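Local coordinates for 49 protein (Murid herpesvirus 4, PDB 6A4V) that probably interacts with the host poly(ADP-ribose) polymerase 1 and so facilitates replication of the virus, at residues Pro148-Ile153 with Phe168-Asp173; His162-Cys167 with Trp223-Lys228; Lys255-Ile260 with Ser280-Leu285. All blocks are in the same frame, centred on the assembly; numbering follows the deposited sequence.

Contacts 1 and 2 lie on one side of the chain's centre, with centres about 13 Å apart. Contact 2 uses helix 161-168 itself, and contact 1 the chain that follows it; they meet where CG2 of Ile153 packs against SG of Cys167 at 4.2 Å. Contact 3 lies on the opposite side of that centre, about 57 Å from contact 1 and 45 Å from contact 2, centre to centre. Contact 2 is core packing: its four touching residues are all buried, and an indole meets small side chains. Contacts 1 and 3 are only partly buried. Contact 1 joins two loop segments through apolar groups, whereas contact 3 pairs leucines on its inner side with a carboxylate and an amide beyond them.

Contact 1: Pro148-Ile153 with Phe168-Asp173; sequences PEILSI and FLTSVD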
# COMPACT_ATOMS: atom_id res chain seq x y z
N PRO B 148 -26.75 -4.11 36.50
CA PRO B 148 -26.00 -4.98 37.41
C PRO B 148 -26.06 -6.50 37.22
O PRO B 148 -25.15 -7.18 37.67
CB PRO B 148 -26.66 -4.68 38.77
CG PRO B 148 -27.12 -3.26 38.63
CD PRO B 148 -27.69 -3.24 37.23
N GLU B 149 -27.10 -7.02 36.56
CA GLU B 149 -27.19 -8.48 36.33
C GLU B 149 -25.89 -8.96 35.69
O GLU B 149 -25.48 -10.12 35.88
CB GLU B 149 -28.31 -8.92 35.38
CG GLU B 149 -29.49 -7.97 35.28
CD GLU B 149 -29.38 -6.88 34.22
OE1 GLU B 149 -28.31 -6.80 33.57
OE2 GLU B 149 -30.35 -6.12 34.05
N ILE B 150 -25.28 -8.08 34.89
CA ILE B 150 -24.12 -8.40 34.01
C ILE B 150 -22.92 -8.90 34.84
O ILE B 150 -22.14 -9.68 34.34
CB ILE B 150 -23.76 -7.19 33.11
CG1 ILE B 150 -24.31 -7.41 31.70
CG2 ILE B 150 -22.26 -6.87 33.11
CD1 ILE B 150 -24.37 -6.17 30.85
N LEU B 151 -22.81 -8.45 36.09
CA LEU B 151 -21.61 -8.62 36.88
C LEU B 151 -21.46 -10.06 37.39
O LEU B 151 -20.33 -10.49 37.69
CB LEU B 151 -21.63 -7.60 38.03
CG LEU B 151 -21.45 -6.15 37.58
CD1 LEU B 151 -21.85 -5.14 38.66
CD2 LEU B 151 -20.02 -5.93 37.13
N SER B 152 -22.57 -10.81 37.45
CA SER B 152 -22.52 -12.22 37.85
C SER B 152 -22.05 -13.14 36.71
O SER B 152 -22.02 -14.36 36.90
CB SER B 152 -23.87 -12.66 38.35
OG SER B 152 -24.64 -11.54 38.77
N ILE B 153 -21.65 -12.58 35.55
CA ILE B 153 -21.30 -13.41 34.38
C ILE B 153 -19.84 -13.84 34.49
O ILE B 153 -18.94 -13.00 34.43
CB ILE B 153 -21.58 -12.70 33.03
CG1 ILE B 153 -23.03 -12.21 32.95
CG2 ILE B 153 -21.25 -13.62 31.86
CD1 ILE B 153 -23.28 -11.25 31.82
N PHE B 168 -20.80 -9.81 26.35
CA PHE B 168 -20.88 -8.51 26.89
C PHE B 168 -21.44 -7.53 25.85
O PHE B 168 -21.64 -6.38 26.18
CB PHE B 168 -19.51 -8.16 27.46
CG PHE B 168 -19.12 -8.98 28.66
CD1 PHE B 168 -19.99 -9.12 29.73
CD2 PHE B 168 -17.87 -9.57 28.76
CE1 PHE B 168 -19.63 -9.84 30.86
CE2 PHE B 168 -17.51 -10.31 29.88
CZ PHE B 168 -18.39 -10.44 30.93
N LEU B 169 -21.71 -7.98 24.62
CA LEU B 169 -22.48 -7.17 23.67
C LEU B 169 -23.97 -7.20 24.04
O LEU B 169 -24.52 -8.29 24.18
CB LEU B 169 -22.29 -7.72 22.25
CG LEU B 169 -20.94 -7.44 21.60
CD1 LEU B 169 -20.82 -8.22 20.31
CD2 LEU B 169 -20.72 -5.95 21.39
N THR B 170 -24.62 -6.04 24.13
CA THR B 170 -26.05 -5.99 24.50
C THR B 170 -26.92 -5.65 23.28
O THR B 170 -26.77 -4.60 22.67
CB THR B 170 -26.29 -5.02 25.66
OG1 THR B 170 -26.13 -3.68 25.21
CG2 THR B 170 -25.36 -5.30 26.82
N SER B 171 -27.85 -6.57 22.97
CA SER B 171 -28.93 -6.43 21.97
C SER B 171 -28.35 -5.99 20.61
O SER B 171 -28.30 -4.79 20.30
CB SER B 171 -30.05 -5.51 22.45
OG SER B 171 -29.66 -4.14 22.43
N VAL B 172 -27.90 -6.98 19.82
CA VAL B 172 -27.26 -6.67 18.55
C VAL B 172 -27.74 -7.61 17.42
O VAL B 172 -27.24 -7.49 16.30
CB VAL B 172 -25.73 -6.69 18.72
CG1 VAL B 172 -25.28 -5.83 19.89
CG2 VAL B 172 -25.18 -8.10 18.88
N ASP B 173 -28.71 -8.50 17.68
CA ASP B 173 -29.25 -9.47 16.69
C ASP B 173 -28.28 -10.63 16.48
O ASP B 173 -27.07 -10.46 16.59
CB ASP B 173 -29.51 -8.87 15.30
CG ASP B 173 -30.23 -7.54 15.27
OD1 ASP B 173 -30.73 -7.11 16.33
OD2 ASP B 173 -30.27 -6.93 14.19
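The ring of Phe168 meets two different groups of 148-153. At its edge, close to the ring plane, the carbonyl oxygen of Ile150 approaches CE1, a long contact of 4.3 Å between Ile150 O and Phe168 CE1. The delta methyl of Ile153 comes obliquely to the same ring carbon, with Ile153 CD1 4.0 Å from Phe168 CE1. Ile153 CB is almost as near, so the isoleucine lies along this corner of the ring, and the two side chains slide past each other in opposite directions. Phe168 CG lies beside its own backbone N (chi1 -67°), a torsion that brings the ring closer to 148-153 than its CB alone would suggest. Trp164 meets the ring edge-to-face, and Val140 and Leu143 of helix 131-146 also pack on it. A flat, wholly apolar group therefore suits this place, where several elements converge.

Farther along, CD1 of Ile150 touches CG2 of Thr170 at 4.2 Å. Threonine suits a border position: its methyl turns to the isoleucine while its OG1 makes a weak hydrogen bond to Ser214 and its backbone N donates to OD1 of Asn218. Residues 148-152 form a short 3-10 turn in which Ile153 N donates to Ile150 O, 3.2 Å away, so the carbonyl at the ring edge already has a backbone partner.

The contact thus joins the loop after helix 131-146 to the chain leaving helix 161-168. With no hydrogen bond found between the two segments, cohesion probably rests on van der Waals packing and partial burial of the ring and the aliphatic branches.

Contact 2: His162-Cys167 with Trp223-Lys228; sequences HEWCAC and WVSVFK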
# COMPACT_ATOMS: atom_id res chain seq x y z
N HIS B 162 -13.39 -13.76 21.44
CA HIS B 162 -14.69 -13.68 20.81
C HIS B 162 -15.81 -14.11 21.79
O HIS B 162 -16.85 -13.48 21.87
CB HIS B 162 -14.67 -14.52 19.52
CG HIS B 162 -14.52 -16.00 19.72
ND1 HIS B 162 -13.35 -16.58 20.16
CD2 HIS B 162 -15.40 -17.00 19.55
CE1 HIS B 162 -13.50 -17.88 20.23
NE2 HIS B 162 -14.75 -18.17 19.87
N GLU B 163 -15.58 -15.16 22.58
CA GLU B 163 -16.55 -15.59 23.59
C GLU B 163 -16.89 -14.39 24.48
O GLU B 163 -18.07 -14.07 24.65
CB GLU B 163 -16.03 -16.80 24.37
CG GLU B 163 -16.43 -18.13 23.73
CD GLU B 163 -15.64 -19.33 24.20
OE1 GLU B 163 -15.10 -19.27 25.33
OE2 GLU B 163 -15.55 -20.32 23.44
N TRP B 164 -15.86 -13.71 24.99
CA TRP B 164 -16.00 -12.53 25.86
C TRP B 164 -16.76 -11.39 25.17
O TRP B 164 -17.56 -10.72 25.82
CB TRP B 164 -14.63 -12.08 26.37
CG TRP B 164 -14.58 -10.94 27.34
CD1 TRP B 164 -14.45 -11.06 28.70
CD2 TRP B 164 -14.36 -9.55 27.06
NE1 TRP B 164 -14.31 -9.83 29.28
CE2 TRP B 164 -14.29 -8.87 28.30
CE3 TRP B 164 -14.36 -8.77 25.90
CZ2 TRP B 164 -14.14 -7.49 28.41
CZ3 TRP B 164 -14.21 -7.41 26.00
CH2 TRP B 164 -14.07 -6.78 27.23
N CYS B 165 -16.49 -11.16 23.88
CA CYS B 165 -17.19 -10.11 23.14
C CYS B 165 -18.69 -10.43 23.05
O CYS B 165 -19.54 -9.53 23.09
CB CYS B 165 -16.63 -9.92 21.73
SG CYS B 165 -17.12 -8.35 20.97
N ALA B 166 -19.01 -11.72 22.88
CA ALA B 166 -20.38 -12.16 22.71
C ALA B 166 -21.18 -11.93 24.01
O ALA B 166 -22.25 -11.31 23.97
CB ALA B 166 -20.41 -13.61 22.27
N CYS B 167 -20.67 -12.41 25.14
CA CYS B 167 -21.31 -12.17 26.44
C CYS B 167 -21.76 -10.71 26.56
O CYS B 167 -22.92 -10.42 26.83
CB CYS B 167 -20.39 -12.42 27.62
SG CYS B 167 -20.02 -14.17 27.83
N TRP B 223 -13.73 -2.83 20.49
CA TRP B 223 -12.38 -2.35 20.37
C TRP B 223 -11.47 -2.90 21.47
O TRP B 223 -10.27 -3.04 21.24
CB TRP B 223 -12.31 -0.83 20.30
CG TRP B 223 -12.77 -0.37 18.96
CD1 TRP B 223 -13.94 0.26 18.66
CD2 TRP B 223 -12.09 -0.55 17.71
NE1 TRP B 223 -14.03 0.50 17.32
CE2 TRP B 223 -12.90 0.03 16.71
CE3 TRP B 223 -10.84 -1.05 17.35
CZ2 TRP B 223 -12.52 0.06 15.37
CZ3 TRP B 223 -10.45 -0.99 16.03
CH2 TRP B 223 -11.30 -0.50 15.05
N VAL B 224 -12.02 -3.26 22.62
CA VAL B 224 -11.17 -3.86 23.61
C VAL B 224 -10.80 -5.25 23.08
O VAL B 224 -9.68 -5.65 23.17
CB VAL B 224 -11.86 -3.97 24.99
CG1 VAL B 224 -11.34 -5.14 25.79
CG2 VAL B 224 -11.71 -2.71 25.82
N SER B 225 -11.78 -5.98 22.58
CA SER B 225 -11.58 -7.28 22.05
C SER B 225 -10.53 -7.20 20.93
O SER B 225 -9.62 -7.96 20.92
CB SER B 225 -12.85 -7.91 21.54
OG SER B 225 -13.98 -7.67 22.40
N VAL B 226 -10.72 -6.31 19.97
CA VAL B 226 -9.80 -6.16 18.89
C VAL B 226 -8.42 -5.83 19.46
O VAL B 226 -7.43 -6.37 19.03
CB VAL B 226 -10.21 -5.07 17.88
CG1 VAL B 226 -9.08 -4.84 16.89
CG2 VAL B 226 -11.49 -5.42 17.16
N PHE B 227 -8.35 -4.92 20.40
CA PHE B 227 -7.03 -4.60 20.95
C PHE B 227 -6.32 -5.84 21.52
O PHE B 227 -5.04 -5.90 21.53
CB PHE B 227 -7.18 -3.55 22.04
CG PHE B 227 -5.88 -3.10 22.66
CD1 PHE B 227 -4.99 -2.34 21.92
CD2 PHE B 227 -5.61 -3.32 23.99
CE1 PHE B 227 -3.79 -1.94 22.49
CE2 PHE B 227 -4.42 -2.88 24.57
CZ PHE B 227 -3.51 -2.19 23.81
N LYS B 228 -7.09 -6.74 22.15
CA LYS B 228 -6.50 -7.87 22.87
C LYS B 228 -5.98 -8.83 21.79
O LYS B 228 -4.84 -9.32 21.92
CB LYS B 228 -7.45 -8.45 23.93
CG LYS B 228 -7.27 -9.93 24.31
CD LYS B 228 -6.35 -10.16 25.51
CE LYS B 228 -6.49 -11.52 26.17
NZ LYS B 228 -7.67 -11.62 27.06
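Cys165 and Ser225 face each other where helices 161-168 and 213-235 pack antiparallel in this all-alpha protein. The two short segments run at 175° to each other, with their axes 9.7 Å apart at closest approach. The nearest alpha carbons are those of Cys165 and Ser225; at this point, where they come within 6.4 Å, small side chains fit between the backbones.

A larger group stands beside this pair. Trp164 has CG anti to the backbone N (chi1 -176°), which carries the six-membered part of the indole across to the other helix. Its CH2 meets CG1 of Val224 at 3.5 Å; the methyl arrives obliquely, and the two side chains cross at about a right angle. Valine is apt here because its branch at CB puts a methyl against the indole while staying close to its own helix. Thr139 of helix 131-146 packs on the same valine, and Tyr155 meets the tryptophan edge-to-face.

The hydroxyl of Ser225 lies at the indole's edge, in its plane, with OG 3.6 Å from CZ3 of Trp164. This buried polar atom is satisfied within its own helix, for OG is hydrogen-bonded to the backbone O of Val221, one turn earlier. Serine thus combines small size with a hydroxyl that its own helix can satisfy. Leu184 packs on both Cys165 and Ser225, so helix 173-184 covers this pair as well.

The cysteine approaches that hydroxyl with two atoms at once: CB and SG of Cys165 each lie 3.5 Å from OG of Ser225.

Contact 3: Lys255-Ile260 with Ser280-Leu285; sequences KELEAI and SNLNHL
Glu258 reaches across to Asn283 between two consecutive helices, 238-262 and 274-289, which run in roughly opposite directions as a helical hairpin. Its CB points toward the other helix. CG lies beside the backbone N (chi1 -63°), and from there the chain is extended, so CB and CG act as a spacer that carries the carboxylate over the gap. The touching is done by OE2, which lies 3.3 Å from CB of Asn283 and 3.6 Å from its OD1. The carboxylate and amide planes are 36° apart, and the side chains cross at about a right angle. As modelled, the amide turns neither of its N-H groups to OE2; the acid rests on the asparagine's aliphatic root. Both residues are partly exposed, and long or polar side chains suit such a border, where water can reach them.

Closer to the core, Leu257 and Leu282 take over. The two side chains also cross at about a right angle, meeting by their delta methyls. Leucine fits because its branched end fills the space between several helices: Leu257 packs on Val62, Cys65 and Leu66 of helix 61-85, while Leu282 packs on Cys304 and Leu305 of helix 295-312. The hairpin therefore packs against its neighbouring helices through this apolar inner side. Helix 274-289 also touches the second subunit, where Asn281 and Leu285 pack on Arg99 of that subunit and His284 on its Thr102.

Between the leucines, the closest approach is CD2 of Leu257 to CD2 of Leu282, 4.1 Å.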
# COMPACT_ATOMS: atom_id res chain seq x y z
N LYS B 255 11.69 -21.64 -7.74
CA LYS B 255 12.64 -22.71 -8.19
C LYS B 255 11.92 -23.85 -8.90
O LYS B 255 12.46 -24.31 -9.87
CB LYS B 255 13.52 -23.19 -7.04
CG LYS B 255 14.78 -22.32 -6.97
CD LYS B 255 15.24 -22.09 -5.60
CE LYS B 255 16.22 -20.95 -5.47
NZ LYS B 255 16.29 -20.53 -4.04
N GLU B 256 10.72 -24.22 -8.43
CA GLU B 256 9.91 -25.16 -9.04
C GLU B 256 9.62 -24.73 -10.47
O GLU B 256 9.77 -25.53 -11.36
CB GLU B 256 8.59 -25.34 -8.29
CG GLU B 256 7.60 -26.15 -9.08
CD GLU B 256 6.25 -26.47 -8.48
OE1 GLU B 256 5.79 -27.57 -8.78
OE2 GLU B 256 5.62 -25.62 -7.81
N LEU B 257 9.15 -23.48 -10.67
CA LEU B 257 8.82 -23.02 -12.00
C LEU B 257 10.04 -23.16 -12.92
O LEU B 257 9.86 -23.47 -14.08
CB LEU B 257 8.39 -21.55 -11.96
CG LEU B 257 8.25 -20.87 -13.34
CD1 LEU B 257 6.90 -21.15 -13.94
CD2 LEU B 257 8.45 -19.39 -13.25
N GLU B 258 11.25 -22.80 -12.44
CA GLU B 258 12.44 -22.88 -13.29
C GLU B 258 12.67 -24.34 -13.74
O GLU B 258 13.09 -24.62 -14.86
CB GLU B 258 13.72 -22.42 -12.58
CG GLU B 258 13.78 -20.99 -12.12
CD GLU B 258 15.10 -20.67 -11.45
OE1 GLU B 258 15.62 -21.54 -10.70
OE2 GLU B 258 15.63 -19.55 -11.70
N ALA B 259 12.41 -25.30 -12.85
CA ALA B 259 12.68 -26.68 -13.19
C ALA B 259 11.70 -27.12 -14.27
O ALA B 259 12.12 -27.45 -15.40
CB ALA B 259 12.62 -27.56 -11.98
N ILE B 260 10.42 -27.08 -13.88
CA ILE B 260 9.28 -27.31 -14.71
C ILE B 260 9.51 -26.77 -16.12
O ILE B 260 9.13 -27.42 -17.08
CB ILE B 260 8.04 -26.66 -14.05
CG1 ILE B 260 7.50 -27.58 -12.95
CG2 ILE B 260 6.96 -26.31 -15.05
CD1 ILE B 260 6.23 -27.06 -12.31
N SER B 280 15.48 -15.53 -16.19
CA SER B 280 16.74 -15.19 -15.59
C SER B 280 16.56 -13.94 -14.74
O SER B 280 17.06 -13.83 -13.60
CB SER B 280 17.82 -15.01 -16.64
OG SER B 280 19.05 -14.70 -16.00
N ASN B 281 15.78 -13.03 -15.29
CA ASN B 281 15.39 -11.79 -14.64
C ASN B 281 14.65 -12.10 -13.32
O ASN B 281 15.00 -11.56 -12.26
CB ASN B 281 14.52 -11.01 -15.62
CG ASN B 281 14.39 -9.54 -15.29
OD1 ASN B 281 15.36 -8.89 -14.89
ND2 ASN B 281 13.17 -9.03 -15.45
N LEU B 282 13.65 -12.98 -13.43
CA LEU B 282 12.83 -13.40 -12.30
C LEU B 282 13.73 -13.91 -11.20
O LEU B 282 13.51 -13.67 -10.01
CB LEU B 282 11.82 -14.50 -12.69
CG LEU B 282 10.95 -14.93 -11.49
CD1 LEU B 282 10.49 -13.68 -10.74
CD2 LEU B 282 9.74 -15.76 -11.92
N ASN B 283 14.76 -14.66 -11.60
CA ASN B 283 15.65 -15.30 -10.63
C ASN B 283 16.47 -14.24 -9.88
O ASN B 283 16.51 -14.26 -8.65
CB ASN B 283 16.48 -16.40 -11.31
CG ASN B 283 17.65 -16.82 -10.45
OD1 ASN B 283 17.44 -17.44 -9.40
ND2 ASN B 283 18.82 -16.32 -10.82
N HIS B 284 17.03 -13.27 -10.63
CA HIS B 284 17.80 -12.11 -10.05
C HIS B 284 16.96 -11.31 -9.06
O HIS B 284 17.44 -10.88 -8.01
CB HIS B 284 18.24 -11.14 -11.19
CG HIS B 284 19.32 -11.65 -12.07
ND1 HIS B 284 19.25 -11.55 -13.46
CD2 HIS B 284 20.51 -12.24 -11.78
CE1 HIS B 284 20.35 -12.04 -14.00
NE2 HIS B 284 21.14 -12.48 -12.99
N LEU B 285 15.68 -11.12 -9.40
CA LEU B 285 14.79 -10.42 -8.54
C LEU B 285 14.60 -11.15 -7.20
O LEU B 285 14.66 -10.47 -6.10
CB LEU B 285 13.47 -10.19 -9.29
CG LEU B 285 13.52 -8.98 -10.23
CD1 LEU B 285 12.35 -8.97 -11.17
CD2 LEU B 285 13.62 -7.70 -9.47